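PDB 4K3F: probable TonB-dependent receptor from Pseudomonas aeruginosa, which probably binds methionine in the periplasm as the substrate-binding lipoprotein of a transport system. Local coordinates for residues A[11-16]-A[79-84]; A[85-90]-A[165-170]; A[104-109]-A[150-155]. All blocks are in the same frame, centred on the assembly; numbering follows the deposited sequence.

Contact 1 of 3, residues A[11-16]-A[79-84]; sequences PVPHAE and GVHIEP. With MSE (selenomethionine), chain B.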
loop_
_atom_site.group_PDB
_atom_site.type_symbol
_atom_site.label_atom_id
_atom_site.label_comp_id
_atom_site.label_asym_id
_atom_site.label_seq_id
_atom_site.Cartn_x
_atom_site.Cartn_y
_atom_site.Cartn_z
ATOM N N PRO A 11 3.708 4.105 9.172
ATOM C CA PRO A 11 4.737 5.117 9.454
ATOM C C PRO A 11 5.389 5.732 8.221
ATOM O O PRO A 11 5.661 6.927 8.221
ATOM C CB PRO A 11 5.794 4.317 10.232
ATOM C CG PRO A 11 5.041 3.208 10.839
ATOM C CD PRO A 11 4.035 2.820 9.805
ATOM N N VAL A 12 5.599 4.932 7.174
ATOM C CA VAL A 12 6.339 5.393 5.997
ATOM C C VAL A 12 5.670 4.833 4.751
ATOM O O VAL A 12 5.539 3.626 4.631
ATOM C CB VAL A 12 7.839 4.947 6.003
ATOM C CG1 VAL A 12 8.574 5.475 4.781
ATOM C CG2 VAL A 12 8.567 5.383 7.262
ATOM N N PRO A 13 5.263 5.694 3.813
ATOM C CA PRO A 13 5.379 7.146 3.770
ATOM C C PRO A 13 4.297 7.924 4.490
ATOM O O PRO A 13 4.440 9.137 4.651
ATOM C CB PRO A 13 5.293 7.439 2.265
ATOM C CG PRO A 13 4.342 6.417 1.772
ATOM C CD PRO A 13 4.766 5.164 2.517
ATOM N N HIS A 14 3.219 7.249 4.922
ATOM C CA HIS A 14 1.985 7.956 5.243
ATOM C C HIS A 14 2.107 8.948 6.385
ATOM O O HIS A 14 1.705 10.095 6.261
ATOM C CB HIS A 14 0.848 6.954 5.497
ATOM C CG HIS A 14 0.711 5.952 4.402
ATOM N ND1 HIS A 14 1.650 4.967 4.169
ATOM C CD2 HIS A 14 -0.212 5.832 3.426
ATOM C CE1 HIS A 14 1.289 4.269 3.106
ATOM N NE2 HIS A 14 0.159 4.771 2.637
ATOM N N ALA A 15 2.677 8.522 7.501
ATOM C CA ALA A 15 2.786 9.418 8.653
ATOM C C ALA A 15 3.811 10.537 8.390
ATOM O O ALA A 15 3.665 11.663 8.871
ATOM C CB ALA A 15 3.111 8.638 9.925
ATOM N N GLU A 16 4.809 10.251 7.558
ATOM C CA GLU A 16 5.784 11.278 7.172
ATOM C C GLU A 16 5.054 12.362 6.354
ATOM O O GLU A 16 5.220 13.546 6.592
ATOM C CB GLU A 16 6.937 10.667 6.379
ATOM C CG GLU A 16 7.717 9.612 7.154
ATOM C CD GLU A 16 9.027 9.185 6.479
ATOM O OE1 GLU A 16 9.078 9.063 5.250
ATOM O OE2 GLU A 16 9.988 8.900 7.206
ATOM N N GLY A 79 -7.360 10.476 -3.274
ATOM C CA GLY A 79 -6.179 9.717 -3.567
ATOM C C GLY A 79 -4.950 10.578 -3.411
ATOM O O GLY A 79 -4.974 11.782 -3.656
ATOM N N VAL A 80 -3.870 9.977 -2.968
ATOM C CA VAL A 80 -2.680 10.707 -2.678
ATOM C C VAL A 80 -1.473 10.263 -3.481
ATOM O O VAL A 80 -0.833 11.099 -4.102
ATOM C CB VAL A 80 -2.358 10.705 -1.179
ATOM C CG1 VAL A 80 -1.146 11.595 -0.921
ATOM C CG2 VAL A 80 -3.523 11.219 -0.347
ATOM N N HIS A 81 -1.130 8.972 -3.428
ATOM C CA HIS A 81 0.083 8.474 -4.033
ATOM C C HIS A 81 -0.033 7.017 -4.392
ATOM O O HIS A 81 -0.964 6.330 -3.950
ATOM C CB HIS A 81 1.294 8.666 -3.101
ATOM C CG HIS A 81 1.279 7.779 -1.899
ATOM N ND1 HIS A 81 0.805 8.162 -0.666
ATOM C CD2 HIS A 81 1.690 6.497 -1.751
ATOM C CE1 HIS A 81 0.925 7.162 0.183
ATOM N NE2 HIS A 81 1.457 6.138 -0.454
ATOM N N ILE A 82 0.913 6.565 -5.201
ATOM C CA ILE A 82 0.996 5.146 -5.570
ATOM C C ILE A 82 2.338 4.648 -5.079
ATOM O O ILE A 82 3.331 5.405 -5.085
ATOM C CB ILE A 82 0.882 4.927 -7.116
ATOM C CG1 ILE A 82 -0.377 5.601 -7.665
ATOM C CG2 ILE A 82 0.822 3.456 -7.470
ATOM C CD1 ILE A 82 -0.055 6.746 -8.599
ATOM N N GLU A 83 2.387 3.390 -4.665
ATOM C CA GLU A 83 3.627 2.729 -4.200
ATOM C C GLU A 83 3.856 1.507 -5.057
ATOM O O GLU A 83 3.465 0.417 -4.677
ATOM C CB GLU A 83 3.476 2.245 -2.748
ATOM C CG GLU A 83 3.319 3.336 -1.741
ATOM C CD GLU A 83 2.978 2.846 -0.332
ATOM O OE1 GLU A 83 3.150 1.634 0.027
ATOM O OE2 GLU A 83 2.514 3.692 0.412
ATOM N N PRO A 84 4.479 1.669 -6.231
ATOM C CA PRO A 84 4.637 0.493 -7.092
ATOM C C PRO A 84 5.286 -0.683 -6.363
ATOM O O PRO A 84 6.348 -0.543 -5.738
ATOM C CB PRO A 84 5.489 1.015 -8.234
ATOM C CG PRO A 84 5.078 2.445 -8.325
ATOM C CD PRO A 84 4.916 2.895 -6.879
HETATM N N MSE B 300 0.838 1.226 1.170
HETATM C CA MSE B 300 0.378 -0.133 0.759
HETATM C C MSE B 300 0.560 -0.219 -0.752
HETATM O O MSE B 300 0.225 0.734 -1.463
HETATM O OXT MSE B 300 1.024 -1.244 -1.265
HETATM C CB MSE B 300 -1.087 -0.385 1.149
HETATM C CG MSE B 300 -1.558 -1.768 0.768
HETATM SE SE MSE B 300 -3.480 -1.958 1.129
HETATM C CE MSE B 300 -3.458 -1.902 3.017
#
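His14 and Glu83 meet at the amino end of a bound selenomethionine, where the start of helix 11-26 faces the end of strand 75-82. No hydrogen bond runs directly from one segment to the other; what joins them is close packing of rings round one carboxylate, and a ligand that both touch.

One polar link stays within 79-84: His81 NE2 donates to Glu83 OE2 at 2.8 Å, nearly in the plane of the imidazole and onto the anti lone pair of the oxygen. The other carboxylate oxygen, Glu83 OE1, takes the ligand ammonium, 2.6 Å from the selenomethionine N, and has a weak second donor in the backbone N of Asn173. The two oxygens thus take different hydrogen-bond donors, and the bond from His81 restrains the rotation of the carboxylate.

Ring contacts come next. His14 brings CE1 to 3.0 Å from Glu83 OE2, its ring plane turned 64° from that of the carboxylate, while its NE2 is engaged by Asn198 OD1. His14 NE2 also sits at the edge of the His81 ring, the two planes inclined at 58°. With chi1 at 70°, His81 carries its CG between backbone N and carbonyl carbon, and the ring reaches the helix.

Van der Waals contacts of the Pro13 ring complete the group: after a cis peptide bond, Pro13 CD lies 3.4 Å from Glu83 OE2 and CG against His81 NE2.

A buried carboxylate gripped by an imidazole N-H and an ammonium is probably held as an anion, well suited to recognising the amino group of an amino-acid ligand.

Contact 2 of 3, residues A[85-90]-A[165-170]; sequences LGAYSS and VDMALI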
loop_
_atom_site.group_PDB
_atom_site.type_symbol
_atom_site.label_atom_id
_atom_site.label_comp_id
_atom_site.label_asym_id
_atom_site.label_seq_id
_atom_site.Cartn_x
_atom_site.Cartn_y
_atom_site.Cartn_z
ATOM N N LEU A 85 4.624 -1.825 -6.412
ATOM C CA LEU A 85 5.059 -3.001 -5.640
ATOM C C LEU A 85 6.214 -3.689 -6.351
ATOM O O LEU A 85 6.133 -3.957 -7.568
ATOM C CB LEU A 85 3.892 -3.955 -5.499
ATOM C CG LEU A 85 4.236 -5.077 -4.515
ATOM C CD1 LEU A 85 3.197 -5.139 -3.443
ATOM C CD2 LEU A 85 4.345 -6.322 -5.321
ATOM N N GLY A 86 7.260 -4.000 -5.582
ATOM C CA GLY A 86 8.410 -4.694 -6.069
ATOM C C GLY A 86 8.558 -6.125 -5.570
ATOM O O GLY A 86 8.031 -6.513 -4.506
ATOM N N ALA A 87 9.339 -6.882 -6.332
ATOM C CA ALA A 87 9.811 -8.225 -5.983
ATOM C C ALA A 87 11.281 -8.137 -5.584
ATOM O O ALA A 87 12.080 -7.559 -6.318
ATOM C CB ALA A 87 9.622 -9.163 -7.171
ATOM N N TYR A 88 11.617 -8.679 -4.413
ATOM C CA TYR A 88 12.928 -8.574 -3.825
ATOM C C TYR A 88 13.490 -9.950 -3.577
ATOM O O TYR A 88 12.763 -10.912 -3.397
ATOM C CB TYR A 88 12.889 -7.781 -2.500
ATOM C CG TYR A 88 12.268 -6.420 -2.641
ATOM C CD1 TYR A 88 10.905 -6.235 -2.468
ATOM C CD2 TYR A 88 13.029 -5.313 -2.962
ATOM C CE1 TYR A 88 10.321 -4.996 -2.626
ATOM C CE2 TYR A 88 12.440 -4.075 -3.116
ATOM C CZ TYR A 88 11.090 -3.916 -2.959
ATOM O OH TYR A 88 10.491 -2.675 -3.099
ATOM N N SER A 89 14.814 -10.046 -3.592
ATOM C CA SER A 89 15.472 -11.298 -3.276
ATOM C C SER A 89 16.808 -11.026 -2.583
ATOM O O SER A 89 17.551 -10.169 -3.007
ATOM C CB SER A 89 15.754 -12.099 -4.542
ATOM O OG SER A 89 16.474 -13.291 -4.233
ATOM N N SER A 90 17.097 -11.788 -1.529
ATOM C CA SER A 90 18.397 -11.700 -0.894
ATOM C C SER A 90 19.382 -12.668 -1.545
ATOM O O SER A 90 20.559 -12.614 -1.216
ATOM C CB SER A 90 18.300 -11.960 0.615
ATOM O OG SER A 90 17.996 -13.321 0.866
ATOM N N VAL A 165 13.584 -17.074 1.880
ATOM C CA VAL A 165 12.886 -17.442 0.665
ATOM C C VAL A 165 13.711 -17.042 -0.562
ATOM O O VAL A 165 14.668 -16.291 -0.449
ATOM C CB VAL A 165 11.466 -16.791 0.616
ATOM C CG1 VAL A 165 10.640 -17.246 1.815
ATOM C CG2 VAL A 165 11.543 -15.278 0.551
ATOM N N ASP A 166 13.337 -17.526 -1.739
ATOM C CA ASP A 166 14.014 -17.119 -2.942
ATOM C C ASP A 166 13.606 -15.736 -3.406
ATOM O O ASP A 166 14.416 -15.038 -4.029
ATOM C CB ASP A 166 13.790 -18.185 -4.014
ATOM C CG ASP A 166 14.412 -19.546 -3.609
ATOM O OD1 ASP A 166 15.509 -19.552 -2.999
ATOM O OD2 ASP A 166 13.800 -20.605 -3.858
HETATM N N MSE A 167 12.328 -15.360 -3.190
HETATM C CA MSE A 167 11.853 -14.027 -3.599
HETATM C C MSE A 167 10.637 -13.682 -2.748
HETATM O O MSE A 167 9.830 -14.584 -2.415
HETATM C CB MSE A 167 11.520 -14.016 -5.092
HETATM C CG MSE A 167 11.247 -12.631 -5.662
HETATM SE SE MSE A 167 11.380 -12.603 -7.610
HETATM C CE MSE A 167 9.819 -13.716 -7.968
ATOM N N ALA A 168 10.476 -12.390 -2.490
ATOM C CA ALA A 168 9.327 -11.848 -1.783
ATOM C C ALA A 168 8.795 -10.615 -2.471
ATOM O O ALA A 168 9.545 -9.742 -2.890
ATOM C CB ALA A 168 9.655 -11.557 -0.333
ATOM N N LEU A 169 7.473 -10.559 -2.609
ATOM C CA LEU A 169 6.814 -9.390 -3.187
ATOM C C LEU A 169 6.243 -8.603 -2.020
ATOM O O LEU A 169 5.311 -9.060 -1.369
ATOM C CB LEU A 169 5.742 -9.794 -4.208
ATOM C CG LEU A 169 6.285 -10.098 -5.629
ATOM C CD1 LEU A 169 7.232 -11.289 -5.636
ATOM C CD2 LEU A 169 5.131 -10.305 -6.594
ATOM N N ILE A 170 6.832 -7.439 -1.769
ATOM C CA ILE A 170 6.660 -6.725 -0.499
ATOM C C ILE A 170 6.069 -5.364 -0.759
ATOM O O ILE A 170 6.580 -4.621 -1.590
ATOM C CB ILE A 170 7.994 -6.543 0.198
ATOM C CG1 ILE A 170 8.623 -7.931 0.400
ATOM C CG2 ILE A 170 7.793 -5.817 1.507
ATOM C CD1 ILE A 170 9.978 -7.896 1.038
HETATM O O HOH W 1 7.819 -2.718 -3.018
HETATM O O HOH W 2 15.036 -13.615 -0.926
#
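Ser89 OG donates to the carbonyl oxygen of Asp166 at 2.7 Å, and beside this side-chain bond two backbone bonds tie Tyr88 to Ala168. Tyr88 N reaches Ala168 O at 2.8 Å, and Ala168 N returns to Tyr88 O at 2.9 Å, making a hydrogen-bonded antiparallel pair. A third bond, Ile170 N to Gly86 O, is longer. The hydroxyl of Ser89 is placed by a chi1 of 176°, which swings OG away from its own backbone N and over to Asp166; the same OG accepts from the backbone N atoms of Lys91 and Tyr92.

Two waters add further bridges between the segments. One molecule, 2.7 Å from Tyr88 OH, accepts from Gly86 N and donates to Ile170 O, bridging the two strands through Gly86 and Ile170. Another spans Ser90 N and Val165 O.

These are neighbouring strands of the five-stranded mixed sheet in one lobe of a periplasmic binding-protein fold. Strand 86-88 enters soon after the chain leaves the other lobe and runs antiparallel to strand 167-170, which pairs on its far side with strand 103-107.

Packing differs between the two faces. On the face of Ala87 and Leu169, Leu169 CD1 lies 3.5 Å from Ala87 CB, and the bent selenomethionine side chain of Met167 brings SE to the same methyl. Leu85 crosses Leu169 at about a right angle, its CD2 against Leu169 CB, and helix 110-122 packs on this side through Ala116, Leu119 and Leu120. On the other face the Tyr88 ring crosses Ile170, with CD1 4.0 Å from Ile170 CB, while Pro182 and Asp185 of helix 182-185 touch the tyrosine.

Contact 3 of 3, residues A[104-109]-A[150-155]; sequences VVIPND and IRELEA. With SO4 (sulfate ion), chain E; SO4 (sulfate ion), chain D.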
loop_
_atom_site.group_PDB
_atom_site.type_symbol
_atom_site.label_atom_id
_atom_site.label_comp_id
_atom_site.label_asym_id
_atom_site.label_seq_id
_atom_site.Cartn_x
_atom_site.Cartn_y
_atom_site.Cartn_z
ATOM N N VAL A 104 8.473 -18.296 -3.496
ATOM C CA VAL A 104 8.111 -16.884 -3.721
ATOM C C VAL A 104 6.962 -16.538 -2.787
ATOM O O VAL A 104 5.854 -17.076 -2.922
ATOM C CB VAL A 104 7.710 -16.681 -5.188
ATOM C CG1 VAL A 104 7.320 -15.255 -5.471
ATOM C CG2 VAL A 104 8.869 -17.081 -6.095
ATOM N N VAL A 105 7.212 -15.635 -1.845
ATOM C CA VAL A 105 6.200 -15.291 -0.858
ATOM C C VAL A 105 5.492 -13.993 -1.273
ATOM O O VAL A 105 6.118 -13.061 -1.784
ATOM C CB VAL A 105 6.761 -15.244 0.583
ATOM C CG1 VAL A 105 7.803 -14.143 0.752
ATOM C CG2 VAL A 105 5.642 -15.132 1.591
ATOM N N ILE A 106 4.184 -13.987 -1.078
ATOM C CA ILE A 106 3.347 -12.831 -1.400
ATOM C C ILE A 106 2.407 -12.575 -0.217
ATOM O O ILE A 106 2.249 -13.421 0.649
ATOM C CB ILE A 106 2.540 -13.110 -2.703
ATOM C CG1 ILE A 106 1.454 -14.152 -2.478
ATOM C CG2 ILE A 106 3.492 -13.487 -3.850
ATOM C CD1 ILE A 106 0.582 -14.452 -3.686
ATOM N N PRO A 107 1.782 -11.411 -0.178
ATOM C CA PRO A 107 0.816 -11.190 0.898
ATOM C C PRO A 107 -0.385 -12.130 0.864
ATOM O O PRO A 107 -0.806 -12.563 -0.189
ATOM C CB PRO A 107 0.362 -9.732 0.674
ATOM C CG PRO A 107 1.499 -9.098 -0.073
ATOM C CD PRO A 107 2.029 -10.189 -0.980
ATOM N N ASN A 108 -0.916 -12.422 2.024
ATOM C CA ASN A 108 -2.023 -13.400 2.138
ATOM C C ASN A 108 -3.412 -12.762 2.200
ATOM O O ASN A 108 -4.407 -13.466 2.345
ATOM C CB ASN A 108 -1.817 -14.370 3.304
ATOM C CG ASN A 108 -1.886 -13.709 4.672
ATOM O OD1 ASN A 108 -2.081 -12.506 4.816
ATOM N ND2 ASN A 108 -1.834 -14.532 5.696
ATOM N N ASP A 109 -3.501 -11.445 2.037
ATOM C CA ASP A 109 -4.813 -10.804 1.925
ATOM C C ASP A 109 -5.253 -10.770 0.438
ATOM O O ASP A 109 -4.437 -10.816 -0.477
ATOM C CB ASP A 109 -4.829 -9.379 2.507
ATOM C CG ASP A 109 -3.914 -8.467 1.791
ATOM O OD1 ASP A 109 -2.682 -8.556 1.991
ATOM O OD2 ASP A 109 -4.409 -7.647 1.013
ATOM N N ILE A 150 4.240 -20.790 -4.517
ATOM C CA ILE A 150 3.705 -19.503 -4.065
ATOM C C ILE A 150 3.363 -19.629 -2.604
ATOM O O ILE A 150 2.489 -20.435 -2.238
ATOM C CB ILE A 150 2.415 -19.134 -4.825
ATOM C CG1 ILE A 150 2.706 -18.971 -6.319
ATOM C CG2 ILE A 150 1.766 -17.877 -4.240
ATOM C CD1 ILE A 150 3.484 -17.726 -6.654
ATOM N N ARG A 151 4.052 -18.850 -1.765
ATOM C CA ARG A 151 3.822 -18.832 -0.342
ATOM C C ARG A 151 3.087 -17.562 0.001
ATOM O O ARG A 151 3.362 -16.531 -0.602
ATOM C CB ARG A 151 5.137 -18.825 0.439
ATOM C CG ARG A 151 6.132 -19.914 0.074
ATOM C CD ARG A 151 5.568 -21.273 0.368
ATOM N NE ARG A 151 6.618 -22.290 0.542
ATOM C CZ ARG A 151 6.518 -23.560 0.154
ATOM N NH1 ARG A 151 5.430 -24.005 -0.479
ATOM N NH2 ARG A 151 7.540 -24.394 0.400
ATOM N N GLU A 152 2.177 -17.638 0.986
ATOM C CA GLU A 152 1.346 -16.499 1.344
ATOM C C GLU A 152 1.444 -16.260 2.855
ATOM O O GLU A 152 1.150 -17.133 3.627
ATOM C CB GLU A 152 -0.118 -16.741 0.936
ATOM C CG GLU A 152 -0.292 -17.104 -0.544
ATOM C CD GLU A 152 -1.699 -17.584 -0.893
ATOM O OE1 GLU A 152 -2.663 -16.834 -0.690
ATOM O OE2 GLU A 152 -1.849 -18.716 -1.361
ATOM N N LEU A 153 1.882 -15.069 3.227
ATOM C CA LEU A 153 2.033 -14.661 4.627
ATOM C C LEU A 153 1.587 -13.224 4.822
ATOM O O LEU A 153 1.400 -12.467 3.874
ATOM C CB LEU A 153 3.456 -14.822 5.118
ATOM C CG LEU A 153 3.978 -16.273 5.178
ATOM C CD1 LEU A 153 5.462 -16.255 5.461
ATOM C CD2 LEU A 153 3.278 -17.115 6.219
ATOM N N GLU A 154 1.350 -12.853 6.075
ATOM C CA GLU A 154 0.806 -11.516 6.327
ATOM C C GLU A 154 1.806 -10.453 5.839
ATOM O O GLU A 154 3.014 -10.550 6.051
ATOM C CB GLU A 154 0.479 -11.333 7.804
ATOM C CG GLU A 154 -0.553 -10.220 8.076
ATOM C CD GLU A 154 0.022 -8.803 8.060
ATOM O OE1 GLU A 154 1.185 -8.624 8.447
ATOM O OE2 GLU A 154 -0.705 -7.849 7.675
ATOM N N ALA A 155 1.271 -9.411 5.204
ATOM C CA ALA A 155 2.106 -8.381 4.534
ATOM C C ALA A 155 3.264 -7.815 5.348
ATOM O O ALA A 155 4.333 -7.645 4.823
ATOM C CB ALA A 155 1.261 -7.233 4.044
HETATM S S SO4 E . 5.405 -27.668 -1.661
HETATM O O1 SO4 E . 4.606 -28.612 -0.847
HETATM O O2 SO4 E . 4.655 -26.405 -1.854
HETATM O O3 SO4 E . 6.688 -27.375 -0.967
HETATM O O4 SO4 E . 5.642 -28.295 -2.984
HETATM S S SO4 D . 11.018 -23.572 2.937
HETATM O O1 SO4 D . 9.912 -24.399 2.501
HETATM O O2 SO4 D . 10.522 -22.165 2.862
HETATM O O3 SO4 D . 11.515 -23.924 4.285
HETATM O O4 SO4 D . 12.085 -23.761 1.928
HETATM O O HOH W 3 -2.945 -14.014 -1.163
HETATM O O HOH W 4 -1.508 -9.708 4.126
HETATM O O HOH W 5 -5.295 -15.580 0.369
#
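Val104 and Ile106 bracket Arg151 in the parallel pairing of strands 103-107 and 149-153. Arg151 N donates to Val104 O at 2.8 Å, and Arg151 O receives Ile106 N at 2.7 Å. Leu153 N then bonds to Ile106 O, and a weak, bent bond from Asn108 N to Leu153 O carries the pairing just past the strand end.

Side chains fill in between these bonds. Ile106 CD1 meets Ile150 CG2 at 3.7 Å, and further along, in one of the two modelled Glu152 conformers, Ile106 lies beside Glu152, both pointing the same way. On the reverse face Val105 CG2 touches Leu153 CD1 and Arg151 CB. Its chi1 of 64° puts CG2 anti to the backbone N, which leaves that methyl over the neighbouring strand. Asn108 lays CB 3.8 Å from Glu152 CB and brings OD1 near Glu154 CA.

The pair forms one margin of the five-stranded mixed sheet of a periplasmic binding-protein lobe, 149-153 being its outermost strand in the chain. Helix 110-122 covers the face of Ile106 and Ile150 through Ala116, Leu117 and Leu120; Leu158 and Val161 of helix 158-161 lie against Val105 on the opposite face.

Beyond the strands, water joins the two loops: one molecule donates to Asn108 OD1 and to Asp109 OD1, 2.7 Å away, and accepts from Ala155 N. Asp109 occupies the N-cap of helix 110-122, and its OD2 accepts from Asn112 ND2. In one of its two modelled conformers the Arg151 guanidinium reaches two sulfates, probably from the crystallisation liquor, with NH1 2.9 Å from O2 of one and NH2 3.2 Å from O1 of the other; these bonds are tentative.

In the fold
Contact 1 belongs to the lobe built on the six-stranded sheet, contacts 2 and 3 to the lobe of the five-stranded one, and selenomethionine lies between them. Contacts 1 and 2 adjoin in sequence, 79-84 running straight into 85-90, yet their centres are 20 Å apart. Contacts 2 and 3, with centres 10 Å apart, share a sheet: strand 167-170 pairs with 103-107 through probable hydrogen bonds from Val105 N to Met167 O (2.9 Å) and Leu169 N to Val105 O (3.0 Å). Contact 1 grips the ligand directly, whereas the side chains of Leu85 and Ala155 stand about 5 Å and 7 Å from it.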